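Local coordinates for chitin binding protein (Streptomyces lividans, PDB 5FTZ) that probably binds chitin or a related polysaccharide and cleaves it oxidatively, as a copper-dependent lytic polysaccharide monooxygenase of family AA10, at residues 81-86 and 120-125; 154-157 and 162-165. All coordinates share one frame; numbering follows the deposited sequence.

Contact 1. Residues 81-86 and 120-125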
ATOM      1  N   TYR A  81      20.113  22.502   2.156  1.00  9.32           N
ATOM      2  CA  TYR A  81      19.040  23.175   2.890  1.00  9.64           C
ATOM      3  C   TYR A  81      18.153  22.134   3.535  1.00  9.44           C
ATOM      4  O   TYR A  81      17.933  21.064   2.965  1.00 10.18           O
ATOM      5  CB  TYR A  81      18.257  24.053   1.917  1.00 10.58           C
ATOM      6  CG  TYR A  81      17.150  24.915   2.532  1.00 10.96           C
ATOM      7  CD1 TYR A  81      17.439  26.146   3.071  1.00 12.04           C
ATOM      8  CD2 TYR A  81      15.849  24.496   2.540  1.00 11.01           C
ATOM      9  CE1 TYR A  81      16.455  26.965   3.645  1.00 11.91           C
ATOM     10  CE2 TYR A  81      14.812  25.251   3.120  1.00 11.61           C
ATOM     11  CZ  TYR A  81      15.120  26.487   3.639  1.00 12.97           C
ATOM     12  OH  TYR A  81      14.116  27.271   4.248  1.00 15.16           O
ATOM     13  N   THR A  82      17.664  22.409   4.733  1.00  9.59           N
ATOM     14  CA  THR A  82      16.663  21.530   5.377  1.00  9.59           C
ATOM     15  C   THR A  82      15.271  21.915   4.960  1.00 10.02           C
ATOM     16  O   THR A  82      14.794  22.998   5.298  1.00 11.62           O
ATOM     17  CB  THR A  82      16.800  21.593   6.884  1.00 10.95           C
ATOM     18  OG1 THR A  82      18.042  20.975   7.241  1.00 11.86           O
ATOM     19  CG2 THR A  82      15.682  20.856   7.580  1.00 12.36           C
ATOM     20  N   PHE A  83      14.610  21.017   4.228  1.00  8.72           N
ATOM     21  CA  PHE A  83      13.212  21.181   3.867  1.00  9.88           C
ATOM     22  C   PHE A  83      12.404  20.536   4.968  1.00  9.19           C
ATOM     23  O   PHE A  83      12.788  19.457   5.454  1.00 10.11           O
ATOM     24  CB  PHE A  83      12.939  20.530   2.488  1.00 10.29           C
ATOM     25  CG  PHE A  83      13.613  21.235   1.385  1.00 10.80           C
ATOM     26  CD1 PHE A  83      14.931  20.896   1.020  1.00 11.73           C
ATOM     27  CD2 PHE A  83      12.987  22.253   0.712  1.00 10.86           C
ATOM     28  CE1 PHE A  83      15.576  21.583   0.021  1.00 12.06           C
ATOM     29  CE2 PHE A  83      13.640  22.928  -0.304  1.00 12.08           C
ATOM     30  CZ  PHE A  83      14.935  22.594  -0.636  1.00 11.99           C
ATOM     31  N   ARG A  84      11.329  21.181   5.430  1.00  9.27           N
ATOM     32  CA  ARG A  84      10.602  20.659   6.553  1.00  9.47           C
ATOM     33  C   ARG A  84       9.091  20.768   6.337  1.00  8.85           C
ATOM     34  O   ARG A  84       8.587  21.829   5.927  1.00  9.22           O
ATOM     35  CB  ARG A  84      11.000  21.416   7.809  1.00 11.17           C
ATOM     36  CG  ARG A  84      10.418  20.871   9.093  1.00 12.19           C
ATOM     37  CD  ARG A  84      11.007  21.506  10.357  1.00 14.82           C
ATOM     38  NE  ARG A  84      10.520  22.833  10.547  1.00 16.64           N
ATOM     39  CZ  ARG A  84      11.140  23.796  11.236  1.00 20.75           C
ATOM     40  NH1 ARG A  84      12.330  23.580  11.797  1.00 23.27           N
ATOM     41  NH2 ARG A  84      10.578  24.983  11.345  1.00 21.00           N
ATOM     42  N   TRP A  85       8.422  19.666   6.636  1.00  9.11           N
ATOM     43  CA  TRP A  85       6.974  19.536   6.639  1.00  9.95           C
ATOM     44  C   TRP A  85       6.493  19.432   8.051  1.00  9.92           C
ATOM     45  O   TRP A  85       7.114  18.725   8.904  1.00 10.90           O
ATOM     46  CB  TRP A  85       6.514  18.267   5.910  1.00 10.18           C
ATOM     47  CG  TRP A  85       6.626  18.331   4.387  1.00  9.68           C
ATOM     48  CD1 TRP A  85       7.798  18.192   3.655  1.00 10.51           C
ATOM     49  CD2 TRP A  85       5.617  18.614   3.448  1.00  8.89           C
ATOM     50  NE1 TRP A  85       7.560  18.370   2.341  1.00 10.00           N
ATOM     51  CE2 TRP A  85       6.212  18.559   2.154  1.00  9.79           C
ATOM     52  CE3 TRP A  85       4.258  18.844   3.553  1.00  9.22           C
ATOM     53  CZ2 TRP A  85       5.456  18.827   0.990  1.00  9.98           C
ATOM     54  CZ3 TRP A  85       3.515  19.085   2.404  1.00  8.74           C
ATOM     55  CH2 TRP A  85       4.122  19.043   1.132  1.00 10.09           C
ATOM     56  N   GLN A  86       5.305  19.956   8.286  1.00  9.71           N
ATOM     57  CA  GLN A  86       4.558  19.734   9.535  1.00 11.40           C
ATOM     58  C   GLN A  86       3.286  19.036   9.139  1.00 11.41           C
ATOM     59  O   GLN A  86       2.599  19.444   8.182  1.00 12.76           O
ATOM     60  CB  GLN A  86       4.205  21.064  10.209  1.00 12.93           C
ATOM     61  CG  GLN A  86       5.398  21.901  10.591  1.00 15.37           C
ATOM     62  CD  GLN A  86       6.276  21.390  11.699  1.00 17.73           C
ATOM     63  OE1 GLN A  86       5.945  20.417  12.378  1.00 21.73           O
ATOM     64  NE2 GLN A  86       7.399  22.057  11.894  1.00 19.57           N
ATOM     65  N   PRO A 120      12.067  17.812 -10.940  1.00 11.59           N
ATOM     66  CA  PRO A 120      12.311  18.265  -9.565  1.00 10.99           C
ATOM     67  C   PRO A 120      13.785  18.356  -9.237  1.00 10.31           C
ATOM     68  O   PRO A 120      14.609  17.543  -9.712  1.00 12.42           O
ATOM     69  CB  PRO A 120      11.669  17.218  -8.701  1.00 12.72           C
ATOM     70  CG  PRO A 120      11.279  16.107  -9.551  1.00 13.96           C
ATOM     71  CD  PRO A 120      11.271  16.583 -10.963  1.00 12.77           C
ATOM     72  N   PHE A 121      14.174  19.345  -8.471  1.00  9.06           N
ATOM     73  CA  PHE A 121      15.568  19.460  -8.066  1.00  9.47           C
ATOM     74  C   PHE A 121      15.928  18.541  -6.897  1.00  9.84           C
ATOM     75  O   PHE A 121      17.111  18.353  -6.608  1.00 10.86           O
ATOM     76  CB  PHE A 121      15.964  20.889  -7.805  1.00  9.16           C
ATOM     77  CG  PHE A 121      15.317  21.524  -6.585  1.00  9.00           C
ATOM     78  CD1 PHE A 121      15.864  21.375  -5.310  1.00  9.37           C
ATOM     79  CD2 PHE A 121      14.144  22.272  -6.710  1.00  9.23           C
ATOM     80  CE1 PHE A 121      15.277  21.936  -4.224  1.00  9.49           C
ATOM     81  CE2 PHE A 121      13.576  22.869  -5.588  1.00  8.54           C
ATOM     82  CZ  PHE A 121      14.123  22.664  -4.365  1.00  9.77           C
ATOM     83  N   PHE A 122      14.927  18.017  -6.207  1.00  9.42           N
ATOM     84  CA  PHE A 122      15.125  17.154  -5.054  1.00  9.15           C
ATOM     85  C   PHE A 122      13.925  16.254  -4.982  1.00  8.81           C
ATOM     86  O   PHE A 122      12.782  16.737  -5.034  1.00  9.70           O
ATOM     87  CB  PHE A 122      15.260  18.024  -3.792  1.00 10.32           C
ATOM     88  CG  PHE A 122      15.398  17.276  -2.503  1.00 11.77           C
ATOM     89  CD1 PHE A 122      16.149  16.131  -2.386  1.00 12.80           C
ATOM     90  CD2 PHE A 122      14.819  17.822  -1.345  1.00 12.48           C
ATOM     91  CE1 PHE A 122      16.279  15.507  -1.138  1.00 14.97           C
ATOM     92  CE2 PHE A 122      14.944  17.193  -0.119  1.00 13.29           C
ATOM     93  CZ  PHE A 122      15.691  16.036  -0.022  1.00 13.50           C
ATOM     94  N   THR A 123      14.167  14.947  -4.872  1.00  9.46           N
ATOM     95  CA  THR A 123      13.099  13.943  -4.756  1.00 10.29           C
ATOM     96  C   THR A 123      13.424  13.021  -3.618  1.00 10.47           C
ATOM     97  O   THR A 123      14.590  12.596  -3.540  1.00 11.22           O
ATOM     98  CB  THR A 123      12.996  13.096  -6.064  1.00 11.64           C
ATOM     99  OG1 THR A 123      12.740  13.961  -7.184  1.00 14.60           O
ATOM    100  CG2 THR A 123      11.901  12.055  -5.994  1.00 12.54           C
ATOM    101  N   VAL A 124      12.418  12.658  -2.815  1.00  9.77           N
ATOM    102  CA  VAL A 124      12.594  11.659  -1.731  1.00 11.04           C
ATOM    103  C   VAL A 124      11.575  10.550  -1.911  1.00 11.98           C
ATOM    104  O   VAL A 124      10.405  10.719  -1.533  1.00 10.63           O
ATOM    105  CB  VAL A 124      12.484  12.333  -0.381  1.00 11.98           C
ATOM    106  CG1 VAL A 124      12.767  11.368   0.734  1.00 13.47           C
ATOM    107  CG2 VAL A 124      13.485  13.483  -0.279  1.00 13.68           C
ATOM    108  N   PRO A 125      11.989   9.410  -2.512  1.00 12.78           N
ATOM    109  CA  PRO A 125      11.101   8.252  -2.537  1.00 13.64           C
ATOM    110  C   PRO A 125      10.917   7.813  -1.077  1.00 14.00           C
ATOM    111  O   PRO A 125      11.914   7.732  -0.313  1.00 16.69           O
ATOM    112  CB  PRO A 125      11.876   7.231  -3.352  1.00 14.76           C
ATOM    113  CG  PRO A 125      12.940   8.011  -4.085  1.00 15.52           C
ATOM    114  CD  PRO A 125      13.288   9.127  -3.156  1.00 14.19           C
TER

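Contact 2. Residues 154-157 and 162-165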
ATOM      1  N   VAL A 154       5.581  18.985  -3.323  1.00  8.21           N
ATOM      2  CA  VAL A 154       4.476  18.074  -3.572  1.00  7.87           C
ATOM      3  C   VAL A 154       4.671  16.796  -2.774  1.00  7.81           C
ATOM      4  O   VAL A 154       5.696  16.123  -2.907  1.00  8.14           O
ATOM      5  CB  VAL A 154       4.333  17.790  -5.069  1.00  8.59           C
ATOM      6  CG1 VAL A 154       3.058  16.952  -5.267  1.00  9.23           C
ATOM      7  CG2 VAL A 154       4.248  19.066  -5.915  1.00  9.54           C
ATOM      8  N   TRP A 155       3.689  16.493  -1.926  1.00  7.58           N
ATOM      9  CA  TRP A 155       3.674  15.292  -1.087  1.00  7.50           C
ATOM     10  C   TRP A 155       2.616  14.332  -1.619  1.00  7.86           C
ATOM     11  O   TRP A 155       1.452  14.629  -1.550  1.00  8.48           O
ATOM     12  CB  TRP A 155       3.373  15.718   0.344  1.00  7.63           C
ATOM     13  CG  TRP A 155       3.063  14.585   1.276  1.00  8.30           C
ATOM     14  CD1 TRP A 155       3.598  13.340   1.263  1.00  9.65           C
ATOM     15  CD2 TRP A 155       2.180  14.628   2.417  1.00  8.94           C
ATOM     16  NE1 TRP A 155       3.058  12.571   2.304  1.00 10.26           N
ATOM     17  CE2 TRP A 155       2.226  13.373   3.041  1.00 10.10           C
ATOM     18  CE3 TRP A 155       1.378  15.632   2.979  1.00 10.05           C
ATOM     19  CZ2 TRP A 155       1.445  13.076   4.164  1.00 11.11           C
ATOM     20  CZ3 TRP A 155       0.677  15.348   4.110  1.00 10.96           C
ATOM     21  CH2 TRP A 155       0.702  14.085   4.676  1.00 12.00           C
ATOM     22  N   THR A 156       3.051  13.194  -2.165  1.00  8.64           N
ATOM     23  CA  THR A 156       2.114  12.242  -2.747  1.00  9.01           C
ATOM     24  C   THR A 156       1.799  11.130  -1.768  1.00  9.18           C
ATOM     25  O   THR A 156       2.700  10.506  -1.200  1.00  9.21           O
ATOM     26  CB  THR A 156       2.635  11.683  -4.045  1.00 10.50           C
ATOM     27  OG1 THR A 156       2.835  12.759  -4.992  1.00 12.39           O
ATOM     28  CG2 THR A 156       1.669  10.640  -4.647  1.00 11.87           C
ATOM     29  N   VAL A 157       0.502  10.910  -1.544  1.00  9.03           N
ATOM     30  CA  VAL A 157       0.049   9.968  -0.541  1.00  9.94           C
ATOM     31  C   VAL A 157      -0.146   8.570  -1.134  1.00 10.57           C
ATOM     32  O   VAL A 157      -0.818   8.416  -2.152  1.00 11.97           O
ATOM     33  CB  VAL A 157      -1.249  10.493   0.109  1.00 10.78           C
ATOM     34  CG1 VAL A 157      -1.809   9.520   1.127  1.00 11.23           C
ATOM     35  CG2 VAL A 157      -0.963  11.865   0.772  1.00 11.50           C
ATOM     36  N   ASN A 162      -4.264  11.262  -4.329  1.00 11.17           N
ATOM     37  CA  ASN A 162      -4.089  12.631  -3.841  1.00 12.09           C
ATOM     38  C   ASN A 162      -2.653  12.987  -3.509  1.00 10.24           C
ATOM     39  O   ASN A 162      -1.798  12.141  -3.154  1.00 10.28           O
ATOM     40  CB  ASN A 162      -4.927  12.768  -2.600  1.00 14.43           C
ATOM     41  CG  ASN A 162      -6.391  12.588  -2.872  1.00 18.87           C
ATOM     42  OD1 ASN A 162      -6.867  13.050  -3.863  1.00 25.60           O
ATOM     43  ND2 ASN A 162      -7.090  11.923  -1.962  1.00 24.41           N
ATOM     44  N   ALA A 163      -2.428  14.303  -3.490  1.00  9.48           N
ATOM     45  CA  ALA A 163      -1.146  14.895  -3.115  1.00  8.63           C
ATOM     46  C   ALA A 163      -1.450  16.230  -2.455  1.00  8.31           C
ATOM     47  O   ALA A 163      -2.464  16.855  -2.742  1.00  9.25           O
ATOM     48  CB  ALA A 163      -0.233  15.049  -4.321  1.00  9.15           C
ATOM     49  N   PHE A 164      -0.485  16.684  -1.652  1.00  7.43           N
ATOM     50  CA  PHE A 164      -0.546  18.017  -1.025  1.00  7.26           C
ATOM     51  C   PHE A 164       0.448  18.892  -1.692  1.00  8.03           C
ATOM     52  O   PHE A 164       1.555  18.460  -1.984  1.00  8.50           O
ATOM     53  CB  PHE A 164      -0.317  17.918   0.464  1.00  7.83           C
ATOM     54  CG  PHE A 164      -1.459  17.224   1.197  1.00  8.77           C
ATOM     55  CD1 PHE A 164      -1.596  15.835   1.177  1.00 10.56           C
ATOM     56  CD2 PHE A 164      -2.439  17.985   1.807  1.00  9.98           C
ATOM     57  CE1 PHE A 164      -2.679  15.226   1.813  1.00 11.29           C
ATOM     58  CE2 PHE A 164      -3.517  17.362   2.416  1.00 11.05           C
ATOM     59  CZ  PHE A 164      -3.648  16.027   2.364  1.00 11.95           C
ATOM     60  N   TYR A 165       0.011  20.110  -1.966  1.00  7.10           N
ATOM     61  CA  TYR A 165       0.779  21.098  -2.722  1.00  7.30           C
ATOM     62  C   TYR A 165       1.102  22.309  -1.885  1.00  7.42           C
ATOM     63  O   TYR A 165       0.234  22.852  -1.212  1.00  8.64           O
ATOM     64  CB  TYR A 165      -0.034  21.543  -3.941  1.00  7.20           C
ATOM     65  CG  TYR A 165      -0.197  20.410  -4.939  1.00  7.68           C
ATOM     66  CD1 TYR A 165      -1.214  19.472  -4.809  1.00  8.14           C
ATOM     67  CD2 TYR A 165       0.611  20.312  -6.057  1.00  7.91           C
ATOM     68  CE1 TYR A 165      -1.356  18.406  -5.716  1.00  9.02           C
ATOM     69  CE2 TYR A 165       0.512  19.229  -6.926  1.00  8.54           C
ATOM     70  CZ  TYR A 165      -0.478  18.296  -6.763  1.00  8.82           C
ATOM     71  OH  TYR A 165      -0.530  17.247  -7.684  1.00  9.96           O
TER

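Contact 1. Residues 81-86 and 120-125
Phe83 reaches across from strand 80-87 and meets two consecutive phenylalanines, Phe121 and Phe122, with different parts of one ring. Its far end, CZ, comes to the rim of the Phe121 ring, close to that ring's plane, 3.7 Å from Phe121 CE1. Further back along the same ring, Phe83 CD1 lies 3.9 Å from Phe122 CE2. Both ring pairs are oblique, with the Phe83 plane turned 50° from Phe121 and 41° from Phe122. Phe122, CG anti to the backbone N, runs by Phe83 heading the other way, whereas Phe121 holds CG between N and the carbonyl carbon (chi1 68°), which swings its ring into the path of Phe83. Tyr81 CD2 sits 3.7 Å above the centre of one Phe83 face. A leucine in place of Phe83 would probably take away the ring end now set at the edge of Phe121 and open a gap beside Phe122. No backbone bond joins the two segments, whose nearest CA atoms, in Phe83 and Phe122, are 10.0 Å apart. The cluster instead bridges two sheets: strand 80-87 runs between 2-6 and 134-140, strand 122-125 pairs with 93-100, and Tyr98 of the latter adds its ring against both Phe83 and Phe122.

Contact 2. Residues 154-157 and 162-165
Trp155 and Phe164 face each other as a hydrogen-bonded antiparallel pair, each backbone giving and taking one bond. Trp155 N donates to Phe164 O at 2.9 Å, nearly straight, and Phe164 N returns a bond to Trp155 O at 2.8 Å. A third bond, from Val157 N to Asn162 O (3.1 Å), holds the end of the ladder next to the turn. On the Trp155 side of the sheet the two aromatic side chains run alongside each other. Their planes are only 30° apart but offset, so the rings barely overlap: the CE3 and CZ3 carbons of the indole meet Phe164, CZ3 over one face of its ring, with Trp155 CE3 3.5 Å from Phe164 CD1. Val157 CG2 closes in at the Phe164 edge, in the ring plane, 3.9 Å from Phe164 CE1. The other side carries Val154, Thr156, Ala163 and Tyr165. Here Val154 CG1, anti to the backbone N (chi1 -174°), lies over the Tyr165 face in a CH-pi contact, 4.2 Å from the ring centroid, while the small Ala163 CB fits beside Thr156 OG1.

Further out, Trp155 NE1 bonds to Thr93 OG1 and the indole stacks on Phe96, which helps fix its rotation; Tyr165 OH is held by Pro35 O. Phe164 meets His1 edge-to-face, and its side chain is about 4 Å from a copper ion, probably the one bound by His1 and His91. Val157 in turn packs on His91. The arrangement is a beta hairpin of strands 148-157 and 162-171, with Phe164 probably beside the histidine-brace copper site characteristic of lytic polysaccharide monooxygenases.

Trp85 connects the two contacts, whose centres are about 12 Å apart. It follows Phe83 by two residues on strand 80-87, so both side chains point into the space between the sheets, and Trp85 CH2 lies 3.5 Å from Trp155 CB on the hairpin of contact 2. Strand 93-100 supplies a second connection: it pairs with both 122-125 and 148-157, Tyr98 OH is hydrogen-bonded to Trp85 NE1, and Phe96 meets both Trp85 and Trp155. The aromatic interior thus runs from the cluster of contact 1 to the Trp155 side of contact 2. Of the two, contact 2 is the one that reaches a bound copper, about 4 Å from the Phe164 side chain; the turn of its hairpin carries His158 and Asp159 of a second copper site.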